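Local coordinates for protein N-acetylmuramoyl-l-alanine amidase (Bartonella henselae, PDB 3NE8) that probably hydrolyses, as a zinc-dependent enzyme, the amide bond between N-acetylmuramic acid and L-alanine in peptidoglycan during the cell-wall remodelling required for cell division, at residues Gly18-Val23 with Gly192-Lys197; Ala34-Leu39 with Ile79-Asp84; Ala38-Leu43 with Val51-Asp56; Ala94-Ile99 with Asn150-Val155; Val187-Gly192 with Lys210-Ser215. All blocks are in the same frame, centred on the assembly; numbering follows the deposited sequence. Where two conformers were deposited one is given.

Contact 1: residues Gly18-Val23 with Gly192-Lys197; sequences GGARGV and GYLSNK
Leu194 packs against Ala20 and Gly22, and its side chain makes most of the apolar contact between two loops. Its CB meets the methyl of Ala20, with Leu194 CB 4.0 Å from Ala20 CB. From there CG, set beside the backbone N by the first torsion (-82°), carries the two methyls on toward 18-23. Beyond the branch, the two methyls part: Leu194 CD1 reaches the backbone of Ala20, 3.8 Å from its O, while Leu194 CD2 comes to 4.2 Å from Gly22 CA. A water ties the backbones together, donating to Arg21 O at 2.7 Å and to Leu194 O at 3.0 Å.

Farther along, Lys197 and Val23, both exposed, meet. The lysine chain bends at chi2 (-78°), which brings its aliphatic part across the valine at about a right angle; Lys197 CE lies 3.9 Å from Val23 CB. Leu194 itself sits in a type I turn from Tyr193 to Asn196, closed by Asn196 N donating to Tyr193 O at 3.0 Å. Asn196 then takes the N-cap position, its OD1 accepting from Asp199 N.

The side chain of Ala20 is about 6 Å from the zinc ion, and its backbone N donates to zinc ligand Glu28, so the contact borders the metal site. Loop 18-23 runs between strand 5-11 and helix 28-45; segment 192-197 leads from strand 186-190 into the start of helix 197-203, whose Glu200 and Leu203 also pack against Leu194.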
# COMPACT_ATOMS: atom_id res chain seq x y z
N GLY A 18 -26.38 19.97 12.52
CA GLY A 18 -26.13 19.08 13.64
C GLY A 18 -25.75 17.67 13.23
O GLY A 18 -25.25 16.89 14.04
N GLY A 19 -25.99 17.32 11.97
CA GLY A 19 -25.84 15.94 11.53
C GLY A 19 -26.89 15.03 12.15
O GLY A 19 -27.96 15.49 12.58
N ALA A 20 -26.59 13.74 12.22
CA ALA A 20 -27.52 12.76 12.78
C ALA A 20 -27.75 13.01 14.27
O ALA A 20 -26.91 13.58 14.96
CB ALA A 20 -27.00 11.36 12.55
N ARG A 21 -28.91 12.57 14.76
CA ARG A 21 -29.26 12.72 16.16
C ARG A 21 -29.60 11.35 16.74
O ARG A 21 -30.44 10.62 16.20
CB ARG A 21 -30.46 13.65 16.31
CG ARG A 21 -30.88 13.89 17.75
CD ARG A 21 -32.17 14.71 17.82
NE ARG A 21 -32.60 14.93 19.20
CZ ARG A 21 -33.34 14.07 19.91
NH1 ARG A 21 -33.73 12.92 19.37
NH2 ARG A 21 -33.68 14.37 21.15
N GLY A 22 -28.93 10.98 17.83
CA GLY A 22 -29.23 9.74 18.53
C GLY A 22 -30.50 9.83 19.38
O GLY A 22 -31.05 10.91 19.60
N VAL A 23 -30.96 8.67 19.85
CA VAL A 23 -32.16 8.60 20.67
C VAL A 23 -31.98 9.34 21.99
O VAL A 23 -32.96 9.81 22.58
CB VAL A 23 -32.61 7.14 20.92
CG1 VAL A 23 -31.68 6.45 21.91
CG2 VAL A 23 -34.04 7.09 21.42
N GLY A 192 -19.28 5.01 13.77
CA GLY A 192 -20.42 4.14 14.00
C GLY A 192 -21.63 4.84 13.41
O GLY A 192 -21.51 5.96 12.93
N TYR A 193 -22.80 4.20 13.45
CA TYR A 193 -24.00 4.80 12.88
C TYR A 193 -24.99 5.18 13.97
O TYR A 193 -25.46 4.32 14.72
CB TYR A 193 -24.65 3.86 11.86
CG TYR A 193 -23.73 3.62 10.68
CD1 TYR A 193 -23.69 4.51 9.61
CD2 TYR A 193 -22.85 2.55 10.67
CE1 TYR A 193 -22.82 4.31 8.54
CE2 TYR A 193 -21.97 2.34 9.60
CZ TYR A 193 -21.97 3.23 8.54
OH TYR A 193 -21.11 3.04 7.48
N LEU A 194 -25.32 6.46 14.06
CA LEU A 194 -26.27 6.91 15.07
C LEU A 194 -27.69 6.38 14.84
O LEU A 194 -28.55 6.52 15.71
CB LEU A 194 -26.25 8.43 15.19
CG LEU A 194 -25.11 8.95 16.07
CD1 LEU A 194 -24.99 10.46 16.00
CD2 LEU A 194 -25.30 8.51 17.51
N SER A 195 -27.93 5.77 13.68
CA SER A 195 -29.21 5.12 13.40
C SER A 195 -29.34 3.78 14.12
O SER A 195 -30.42 3.21 14.19
CB SER A 195 -29.40 4.93 11.89
OG SER A 195 -28.18 4.56 11.26
N ASN A 196 -28.23 3.27 14.65
CA ASN A 196 -28.22 2.00 15.37
C ASN A 196 -28.01 2.22 16.86
O ASN A 196 -27.08 2.93 17.26
CB ASN A 196 -27.12 1.09 14.82
CG ASN A 196 -27.05 -0.22 15.55
OD1 ASN A 196 -26.37 -0.35 16.56
ND2 ASN A 196 -27.79 -1.21 15.05
N LYS A 197 -28.87 1.62 17.67
CA LYS A 197 -28.89 1.89 19.11
C LYS A 197 -27.64 1.41 19.82
O LYS A 197 -27.20 2.04 20.79
CB LYS A 197 -30.11 1.24 19.75
CG LYS A 197 -31.41 1.76 19.20
CD LYS A 197 -31.74 3.11 19.78
CE LYS A 197 -32.94 3.73 19.10
NZ LYS A 197 -32.59 4.19 17.73
O HOH W 1 -31.05 8.10 15.33

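Contact 2: residues Ala34-Leu39 with Ile79-Asp84; sequences AFARAL and ISIHAD. With ZN (zinc ion), chain B.
Ile81 lies against Phe35 and Ala36 in a buried, purely apolar contact between helix 28-45 and strand 77-82. Its two branches share the work: Ile81 CG2 approaches the phenyl ring obliquely, 3.8 Å from Phe35 CD2, and Ile81 CD1 reaches the methyl of Ala36, 3.7 Å from its CB. With CG1 beside the backbone N (chi1 -63°), the longer branch carries CD1 to the alanine while CG2 stays with the ring. The Phe35 and Ile81 side chains cross at about a right angle.

Polar interactions follow along the strand. His82 NE2 donates to Ser80 OG at 3.0 Å, a bent bond (132°) lying close to the imidazole plane. Ser80, held in turn by Asp10, is a second-shell partner; with the zinc bond it fixes the ring's rotation.

Metal bonds occupy the other imidazole nitrogen: His82 ND1 binds the zinc ion at 2.2 Å. Asp84 approaches it with both oxygens but unequally, Asp84 OD1 at 2.1 Å from zinc and Asp84 OD2 at 2.6 Å. His13, Glu28 and Glu115 complete the site. A helix packed on a central parallel strand, with metal ligands at and just past its C-terminal end, is consistent with the alpha/beta fold of zinc-dependent N-acetylmuramoyl-L-alanine amidases.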
# COMPACT_ATOMS: atom_id res chain seq x y z
N ALA A 34 -15.52 15.69 19.05
CA ALA A 34 -14.89 15.04 20.20
C ALA A 34 -13.94 13.95 19.72
O ALA A 34 -12.85 13.75 20.26
CB ALA A 34 -15.95 14.46 21.14
N PHE A 35 -14.37 13.18 18.72
CA PHE A 35 -13.52 12.13 18.19
C PHE A 35 -12.26 12.71 17.54
O PHE A 35 -11.16 12.19 17.73
CB PHE A 35 -14.28 11.23 17.21
CG PHE A 35 -13.49 10.01 16.82
CD1 PHE A 35 -13.58 8.86 17.59
CD2 PHE A 35 -12.62 10.04 15.74
CE1 PHE A 35 -12.84 7.73 17.26
CE2 PHE A 35 -11.87 8.92 15.41
CZ PHE A 35 -11.99 7.77 16.17
N ALA A 36 -12.43 13.76 16.74
CA ALA A 36 -11.29 14.40 16.10
C ALA A 36 -10.29 14.88 17.14
O ALA A 36 -9.07 14.74 16.95
CB ALA A 36 -11.74 15.56 15.22
N ARG A 37 -10.79 15.47 18.23
CA ARG A 37 -9.91 15.95 19.29
C ARG A 37 -9.16 14.77 19.95
O ARG A 37 -7.97 14.89 20.28
CB ARG A 37 -10.71 16.77 20.30
CG ARG A 37 -11.14 18.11 19.73
CD ARG A 37 -12.18 18.79 20.58
NE ARG A 37 -12.36 20.19 20.17
CZ ARG A 37 -13.27 21.01 20.67
NH1 ARG A 37 -14.17 20.57 21.54
NH2 ARG A 37 -13.31 22.28 20.26
N ALA A 38 -9.84 13.65 20.13
CA ALA A 38 -9.19 12.47 20.71
C ALA A 38 -8.11 11.92 19.78
O ALA A 38 -7.03 11.52 20.22
CB ALA A 38 -10.22 11.40 21.02
N LEU A 39 -8.41 11.88 18.48
CA LEU A 39 -7.44 11.41 17.50
C LEU A 39 -6.24 12.36 17.42
O LEU A 39 -5.09 11.93 17.36
CB LEU A 39 -8.12 11.18 16.15
CG LEU A 39 -7.23 10.71 15.00
CD1 LEU A 39 -6.43 9.46 15.37
CD2 LEU A 39 -8.10 10.45 13.79
N ILE A 79 -8.71 12.98 6.74
CA ILE A 79 -9.67 12.04 7.29
C ILE A 79 -10.93 12.80 7.71
O ILE A 79 -10.87 13.65 8.61
CB ILE A 79 -9.10 11.29 8.52
CG1 ILE A 79 -7.79 10.57 8.16
CG2 ILE A 79 -10.12 10.32 9.06
CD1 ILE A 79 -7.08 9.95 9.35
N SER A 80 -12.05 12.49 7.07
CA SER A 80 -13.32 13.09 7.46
C SER A 80 -14.04 12.12 8.38
O SER A 80 -14.19 10.93 8.06
CB SER A 80 -14.16 13.39 6.22
OG SER A 80 -15.32 14.15 6.57
N ILE A 81 -14.48 12.63 9.52
CA ILE A 81 -15.00 11.81 10.62
C ILE A 81 -16.51 12.01 10.75
O ILE A 81 -16.97 13.15 10.87
CB ILE A 81 -14.31 12.23 11.93
CG1 ILE A 81 -12.80 11.95 11.84
CG2 ILE A 81 -14.94 11.55 13.15
CD1 ILE A 81 -11.96 12.78 12.78
N HIS A 82 -17.25 10.91 10.73
CA HIS A 82 -18.71 10.91 10.69
C HIS A 82 -19.34 9.89 11.62
O HIS A 82 -18.67 8.95 12.06
CB HIS A 82 -19.20 10.70 9.25
CG HIS A 82 -18.96 11.89 8.40
ND1 HIS A 82 -19.93 12.83 8.16
CD2 HIS A 82 -17.82 12.37 7.84
CE1 HIS A 82 -19.42 13.82 7.45
NE2 HIS A 82 -18.14 13.56 7.24
N ALA A 83 -20.61 10.10 11.92
CA ALA A 83 -21.42 9.14 12.66
C ALA A 83 -22.87 9.29 12.20
O ALA A 83 -23.72 9.84 12.91
CB ALA A 83 -21.29 9.37 14.16
N ASP A 84 -23.14 8.82 10.99
CA ASP A 84 -24.37 9.14 10.29
C ASP A 84 -25.53 8.22 10.58
O ASP A 84 -25.38 7.18 11.22
CB ASP A 84 -24.10 9.15 8.79
CG ASP A 84 -23.29 10.34 8.37
OD1 ASP A 84 -23.82 11.47 8.49
OD2 ASP A 84 -22.13 10.18 7.95
ZN ZN B . -22.08 12.70 8.53

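Contact 3: residues Ala38-Leu43 with Val51-Asp56; sequences ALRDEL and VALTRD
Arg40 reaches from helix 28-45 across strand 49-53 to Asp56, where a salt bridge closes the contact. Arg40 NH1 donates to Asp56 OD1 at 2.8 Å with an N-H...O angle of 156°. The oxygen lies in the guanidinium plane, at its edge, but is itself met from above the carboxylate plane; the two planes stand 74° apart, so this is a salt bridge through one hydrogen bond, not a paired, coplanar one.

The aliphatic part of the arginine lies over strand side chains on the way. Arg40 CG is 4.0 Å from Val51 CG1, and Arg40 CD is 4.1 Å from Leu53 CD1. The bend at chi3 (66°) turns the end of the chain beyond Leu53 toward the aspartate. Val51 also serves Leu43 one helical turn on: its other methyl, Val51 CG2, sits 3.7 Å from Leu43 CB and equally near Leu43 CD1.

In the next shell, Asp56 OD2 forms a salt bridge with Arg37 NE, so two arginines of one helix each take one oxygen of the carboxylate. The helix and strand segments run nearly antiparallel, their axes 9.2 Å apart. They belong to the beta-alpha-beta unit of strand 5-11, helix 28-45 and strand 49-53, the last being an outermost strand of the sheet beside strand 5-11.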
# COMPACT_ATOMS: atom_id res chain seq x y z
N ALA A 38 -9.84 13.65 20.13
CA ALA A 38 -9.19 12.47 20.71
C ALA A 38 -8.11 11.92 19.78
O ALA A 38 -7.03 11.52 20.22
CB ALA A 38 -10.22 11.40 21.02
N LEU A 39 -8.41 11.88 18.48
CA LEU A 39 -7.44 11.41 17.50
C LEU A 39 -6.24 12.36 17.42
O LEU A 39 -5.09 11.93 17.36
CB LEU A 39 -8.12 11.18 16.15
CG LEU A 39 -7.23 10.71 15.00
CD1 LEU A 39 -6.43 9.46 15.37
CD2 LEU A 39 -8.10 10.45 13.79
N ARG A 40 -6.51 13.66 17.46
CA ARG A 40 -5.41 14.63 17.56
C ARG A 40 -4.53 14.34 18.77
O ARG A 40 -3.30 14.31 18.66
CB ARG A 40 -5.97 16.06 17.62
CG ARG A 40 -4.94 17.15 17.89
CD ARG A 40 -5.62 18.54 18.05
NE ARG A 40 -6.47 18.62 19.24
CZ ARG A 40 -7.33 19.61 19.50
NH1 ARG A 40 -7.47 20.59 18.65
NH2 ARG A 40 -8.07 19.61 20.62
N ASP A 41 -5.15 14.12 19.92
CA ASP A 41 -4.39 13.84 21.13
C ASP A 41 -3.54 12.59 20.98
O ASP A 41 -2.38 12.57 21.37
CB ASP A 41 -5.34 13.68 22.32
CG ASP A 41 -4.60 13.52 23.64
OD1 ASP A 41 -3.87 14.46 24.03
OD2 ASP A 41 -4.76 12.46 24.29
N GLU A 42 -4.11 11.52 20.43
CA GLU A 42 -3.34 10.29 20.23
C GLU A 42 -2.17 10.52 19.29
O GLU A 42 -1.07 10.03 19.53
CB GLU A 42 -4.25 9.17 19.71
CG GLU A 42 -5.30 8.69 20.72
CD GLU A 42 -4.70 8.15 21.99
OE1 GLU A 42 -3.74 7.35 21.92
OE2 GLU A 42 -5.19 8.51 23.09
N LEU A 43 -2.40 11.26 18.21
CA LEU A 43 -1.33 11.54 17.26
C LEU A 43 -0.22 12.38 17.89
O LEU A 43 0.96 12.19 17.58
CB LEU A 43 -1.89 12.22 16.01
CG LEU A 43 -2.70 11.30 15.12
CD1 LEU A 43 -3.50 12.12 14.13
CD2 LEU A 43 -1.79 10.34 14.38
N VAL A 51 -0.71 17.79 13.18
CA VAL A 51 -2.14 17.64 12.98
C VAL A 51 -2.84 18.98 12.94
O VAL A 51 -2.52 19.87 13.73
CB VAL A 51 -2.76 16.87 14.16
CG1 VAL A 51 -4.26 16.65 13.95
CG2 VAL A 51 -2.04 15.56 14.37
N ALA A 52 -3.80 19.13 12.04
CA ALA A 52 -4.70 20.27 12.06
C ALA A 52 -6.12 19.77 11.88
O ALA A 52 -6.34 18.71 11.28
CB ALA A 52 -4.35 21.27 10.97
N LEU A 53 -7.08 20.51 12.42
CA LEU A 53 -8.49 20.23 12.23
C LEU A 53 -9.11 21.26 11.28
O LEU A 53 -8.72 22.44 11.31
CB LEU A 53 -9.22 20.26 13.58
CG LEU A 53 -9.31 18.95 14.36
CD1 LEU A 53 -7.93 18.34 14.65
CD2 LEU A 53 -10.09 19.14 15.65
N THR A 54 -10.06 20.85 10.45
CA THR A 54 -10.78 21.81 9.61
C THR A 54 -11.56 22.82 10.46
O THR A 54 -11.69 23.98 10.08
CB THR A 54 -11.73 21.11 8.63
OG1 THR A 54 -12.62 20.29 9.38
CG2 THR A 54 -10.95 20.26 7.62
N ARG A 55 -12.14 22.34 11.56
CA ARG A 55 -12.77 23.19 12.57
C ARG A 55 -12.39 22.63 13.93
O ARG A 55 -12.31 21.41 14.11
CB ARG A 55 -14.29 23.20 12.43
CG ARG A 55 -14.97 21.86 12.74
CD ARG A 55 -16.47 21.94 12.51
NE ARG A 55 -17.17 20.67 12.72
CZ ARG A 55 -17.78 20.31 13.85
NH1 ARG A 55 -17.75 21.12 14.91
NH2 ARG A 55 -18.43 19.16 13.93
N ASP A 56 -12.14 23.54 14.87
CA ASP A 56 -11.93 23.17 16.27
C ASP A 56 -12.90 23.95 17.14
O ASP A 56 -12.56 24.42 18.24
CB ASP A 56 -10.48 23.39 16.69
CG ASP A 56 -10.11 22.60 17.94
OD1 ASP A 56 -9.04 22.89 18.50
OD2 ASP A 56 -10.89 21.72 18.36

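Contact 4: residues Ala94-Ile99 with Asn150-Val155; sequences ATVYTI and NFANNV
Val96 packs between Ala152 and Val155, one methyl to each, and this trio is the close part of the contact. Val96 CG1 lies 3.6 Å from Ala152 CB, and Val96 CG2 lies 3.7 Å from Val155 CG1. The division follows from the valine's first torsion (-173°), which leaves CG1 beside the carbonyl carbon and CG2 beside the backbone N. On the helix, the small Ala152 lets the backbones come near, with 6.0 Å between Val96 CA and Ala152 CA. Val155 turns its second methyl back within the helix, CG2 resting over a face of the Phe151 ring, offset toward its rim.

Strand 94-99 runs antiparallel to strand 186-190 and parallel to strand 170-174 in the mixed sheet of this alpha/beta domain, and helix 135-161 covers it here, the segments running antiparallel with axes 8.7 Å apart.

Packing thins toward Thr98. Its CG2 makes the lone reach across, 3.9 Å from Ala152 CB, while its hydroxyl is hydrogen-bonded to His171 NE2 of the neighbouring strand 170-174. Asn150 and Asn153 belong to the partly exposed side of the helix, which faces the second subunit: Asn150 packs on Asn150 of that subunit, and Asn153 OD1 has a weak hydrogen bond with Lys229 NZ of the second subunit.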
# COMPACT_ATOMS: atom_id res chain seq x y z
N ALA A 94 -17.83 0.21 12.56
CA ALA A 94 -16.92 1.14 11.89
C ALA A 94 -16.83 0.81 10.40
O ALA A 94 -16.85 -0.36 10.00
CB ALA A 94 -15.55 1.09 12.55
N THR A 95 -16.73 1.86 9.59
CA THR A 95 -16.64 1.74 8.14
C THR A 95 -15.67 2.78 7.62
O THR A 95 -15.59 3.89 8.17
CB THR A 95 -18.01 2.03 7.45
OG1 THR A 95 -19.07 1.42 8.19
CG2 THR A 95 -18.04 1.51 6.03
N VAL A 96 -14.94 2.44 6.56
CA VAL A 96 -14.09 3.41 5.88
C VAL A 96 -14.52 3.52 4.42
O VAL A 96 -14.65 2.50 3.72
CB VAL A 96 -12.59 3.05 5.94
CG1 VAL A 96 -11.75 4.18 5.36
CG2 VAL A 96 -12.17 2.75 7.37
N TYR A 97 -14.74 4.75 3.97
CA TYR A 97 -15.11 5.03 2.59
C TYR A 97 -14.01 5.77 1.86
O TYR A 97 -13.37 6.67 2.41
CB TYR A 97 -16.39 5.88 2.51
CG TYR A 97 -17.62 5.21 3.08
CD1 TYR A 97 -18.51 4.54 2.25
CD2 TYR A 97 -17.88 5.25 4.44
CE1 TYR A 97 -19.64 3.92 2.77
CE2 TYR A 97 -19.00 4.64 4.97
CZ TYR A 97 -19.88 3.97 4.13
OH TYR A 97 -21.00 3.34 4.65
N THR A 98 -13.78 5.37 0.61
CA THR A 98 -12.95 6.13 -0.32
C THR A 98 -13.83 6.64 -1.46
O THR A 98 -15.00 6.22 -1.58
CB THR A 98 -11.81 5.27 -0.87
OG1 THR A 98 -12.31 4.00 -1.31
CG2 THR A 98 -10.79 5.03 0.22
N ILE A 99 -13.30 7.51 -2.30
CA ILE A 99 -14.11 8.12 -3.35
C ILE A 99 -14.20 7.22 -4.58
O ILE A 99 -13.26 6.47 -4.89
CB ILE A 99 -13.57 9.50 -3.75
CG1 ILE A 99 -14.65 10.29 -4.51
CG2 ILE A 99 -12.29 9.37 -4.56
CD1 ILE A 99 -14.32 11.75 -4.71
N ASN A 150 -4.86 2.39 0.17
CA ASN A 150 -3.90 1.79 1.07
C ASN A 150 -4.22 2.14 2.52
O ASN A 150 -4.25 1.28 3.39
CB ASN A 150 -2.48 2.25 0.73
CG ASN A 150 -1.46 1.75 1.72
OD1 ASN A 150 -1.19 2.39 2.71
ND2 ASN A 150 -0.89 0.58 1.45
N PHE A 151 -4.49 3.42 2.78
CA PHE A 151 -4.80 3.82 4.14
C PHE A 151 -6.10 3.18 4.62
O PHE A 151 -6.18 2.68 5.76
CB PHE A 151 -4.86 5.34 4.27
CG PHE A 151 -5.13 5.79 5.68
CD1 PHE A 151 -4.21 5.53 6.68
CD2 PHE A 151 -6.32 6.43 6.01
CE1 PHE A 151 -4.45 5.93 7.99
CE2 PHE A 151 -6.56 6.83 7.32
CZ PHE A 151 -5.63 6.57 8.31
N ALA A 152 -7.13 3.19 3.78
CA ALA A 152 -8.39 2.56 4.16
C ALA A 152 -8.17 1.10 4.57
O ALA A 152 -8.70 0.64 5.59
CB ALA A 152 -9.41 2.66 3.02
N ASN A 153 -7.40 0.38 3.76
CA ASN A 153 -7.11 -1.03 4.03
C ASN A 153 -6.42 -1.22 5.35
O ASN A 153 -6.77 -2.12 6.12
CB ASN A 153 -6.20 -1.61 2.94
CG ASN A 153 -6.94 -2.01 1.70
OD1 ASN A 153 -8.17 -2.14 1.71
ND2 ASN A 153 -6.21 -2.22 0.61
N ASN A 154 -5.44 -0.37 5.62
CA ASN A 154 -4.72 -0.50 6.87
C ASN A 154 -5.59 -0.19 8.07
O ASN A 154 -5.50 -0.86 9.10
CB ASN A 154 -3.46 0.36 6.88
CG ASN A 154 -2.41 -0.19 7.81
OD1 ASN A 154 -2.19 -1.40 7.89
ND2 ASN A 154 -1.74 0.70 8.53
N VAL A 155 -6.44 0.83 7.95
CA VAL A 155 -7.32 1.19 9.04
C VAL A 155 -8.22 0.01 9.41
O VAL A 155 -8.34 -0.34 10.58
CB VAL A 155 -8.17 2.42 8.70
CG1 VAL A 155 -9.30 2.58 9.70
CG2 VAL A 155 -7.30 3.69 8.69

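Contact 5: residues Val187-Gly192 with Lys210-Ser215; sequences VLIEIG and KQMAAS
Met212, present as selenomethionine, reaches from helix 206-227 to Ile189 of strand 186-190 and Ile191 just after it, a helix-on-sheet contact in the core of the alpha/beta fold. Its chain is stretched out: CG stands anti to the backbone N (chi1 -178°) and the torsions beyond are also near 180°, so the terminal methyl is carried well out from the helix.

Ile189 extends in the reverse sense, and the two side chains slide past each other, with Met212 CE 3.7 Å from Ile189 CG2. Ile191 lies aslant to the selenomethionine. Met212 CE is 3.7 Å from Ile191 CA. Ile191 was modelled in two conformers, and the contacts of its side chain are those of the one described and less certain: there Met212 SE is 3.8 Å from Ile191 CB, and CG2 also approaches Met212 CE. In that conformer CB leads toward the helix but the end of the chain turns off, to pack on Val31 and Phe35 of helix 28-45. Around the selenomethionine, Ala94, Leu159 and Ile164 add further apolar cover.

Glu190, between the two isoleucines, has its CB turned away from the helix; its side chain is about 5 Å from the zinc ion. There Glu190 OE1 accepts a hydrogen bond from the backbone N of Asp84, itself a zinc ligand. Glu190 O lies 4.2 Å from Met212 CE.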
# COMPACT_ATOMS: atom_id res chain seq x y z
N VAL A 187 -9.92 9.76 3.18
CA VAL A 187 -10.92 8.77 3.51
C VAL A 187 -11.99 9.39 4.40
O VAL A 187 -11.74 10.40 5.08
CB VAL A 187 -10.32 7.53 4.24
CG1 VAL A 187 -9.25 6.86 3.38
CG2 VAL A 187 -9.77 7.90 5.62
N LEU A 188 -13.16 8.77 4.41
CA LEU A 188 -14.24 9.14 5.31
C LEU A 188 -14.48 7.97 6.24
O LEU A 188 -14.73 6.84 5.79
CB LEU A 188 -15.50 9.50 4.52
CG LEU A 188 -16.70 10.01 5.33
CD1 LEU A 188 -17.54 10.95 4.48
CD2 LEU A 188 -17.55 8.88 5.89
N ILE A 189 -14.35 8.20 7.54
CA ILE A 189 -14.53 7.13 8.51
C ILE A 189 -15.83 7.33 9.27
O ILE A 189 -16.05 8.39 9.86
CB ILE A 189 -13.38 7.05 9.52
CG1 ILE A 189 -12.07 6.80 8.77
CG2 ILE A 189 -13.64 5.96 10.56
CD1 ILE A 189 -10.85 6.69 9.67
N GLU A 190 -16.71 6.34 9.19
CA GLU A 190 -17.88 6.31 10.07
C GLU A 190 -17.43 5.61 11.33
O GLU A 190 -17.08 4.43 11.31
CB GLU A 190 -19.04 5.54 9.44
CG GLU A 190 -19.61 6.18 8.19
CD GLU A 190 -20.48 7.40 8.46
OE1 GLU A 190 -20.80 7.69 9.63
OE2 GLU A 190 -20.84 8.08 7.47
N ILE A 191 -17.38 6.34 12.44
CA ILE A 191 -16.93 5.66 13.63
C ILE A 191 -18.02 4.72 14.13
O ILE A 191 -17.70 3.71 14.76
CB ILE A 191 -16.44 6.61 14.70
CG1 ILE A 191 -17.55 7.58 15.06
CG2 ILE A 191 -15.20 7.33 14.21
CD1 ILE A 191 -17.26 8.42 16.28
N GLY A 192 -19.28 5.01 13.77
CA GLY A 192 -20.42 4.14 14.00
C GLY A 192 -21.63 4.84 13.41
O GLY A 192 -21.51 5.96 12.93
N LYS A 210 -11.67 6.72 22.51
CA LYS A 210 -10.22 6.81 22.64
C LYS A 210 -9.52 5.56 22.10
O LYS A 210 -8.50 5.66 21.42
CB LYS A 210 -9.84 7.04 24.11
CG LYS A 210 -8.35 7.20 24.35
CD LYS A 210 -8.06 7.42 25.82
CE LYS A 210 -6.59 7.74 26.06
NZ LYS A 210 -6.35 8.16 27.47
N GLN A 211 -10.08 4.39 22.39
CA GLN A 211 -9.49 3.15 21.89
C GLN A 211 -9.52 3.09 20.37
O GLN A 211 -8.55 2.66 19.73
CB GLN A 211 -10.20 1.95 22.51
CG GLN A 211 -9.90 1.82 24.00
CD GLN A 211 -10.80 0.83 24.72
OE1 GLN A 211 -11.63 0.17 24.10
NE2 GLN A 211 -10.63 0.73 26.03
N MSE A 212 -10.61 3.55 19.77
CA MSE A 212 -10.68 3.57 18.32
C MSE A 212 -9.71 4.59 17.75
O MSE A 212 -9.03 4.33 16.75
CB MSE A 212 -12.10 3.83 17.81
CG MSE A 212 -12.19 3.81 16.30
SE MSE A 212 -14.03 3.85 15.65
CE MSE A 212 -13.67 4.01 13.75
N ALA A 213 -9.64 5.77 18.37
CA ALA A 213 -8.70 6.79 17.94
C ALA A 213 -7.26 6.28 18.01
O ALA A 213 -6.45 6.56 17.13
CB ALA A 213 -8.89 8.06 18.76
N ALA A 214 -6.94 5.53 19.06
CA ALA A 214 -5.59 4.99 19.21
C ALA A 214 -5.25 4.05 18.06
O ALA A 214 -4.11 4.05 17.56
CB ALA A 214 -5.43 4.29 20.54
N SER A 215 -6.22 3.24 17.63
CA SER A 215 -6.00 2.32 16.53
C SER A 215 -5.77 3.10 15.23
O SER A 215 -4.87 2.80 14.45
CB SER A 215 -7.20 1.39 16.38
OG SER A 215 -7.02 0.51 15.28

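From the N terminus, loop 18-23 opens contact 1, which closes only at 192-197 and encloses contacts 2, 3 and 4. Helix 28-45 starts both contact 2 and contact 3, which share Ala38 and Leu39: contact 3 closes first, on edge strand 49-53, and contact 2 on central strand 77-82. Contact 4 then joins strand 94-99 to helix 135-161. Contact 5 begins on strand 186-190, shares Gly192 with contact 1 and so crosses it, closing on helix 206-227. Strand 186-190 lies between strands 77-82 and 94-99, linking contacts 2, 5 and 4 by backbone hydrogen bonds, while Tyr193 of contact 1 reaches Thr95 and Tyr97 of contact 4.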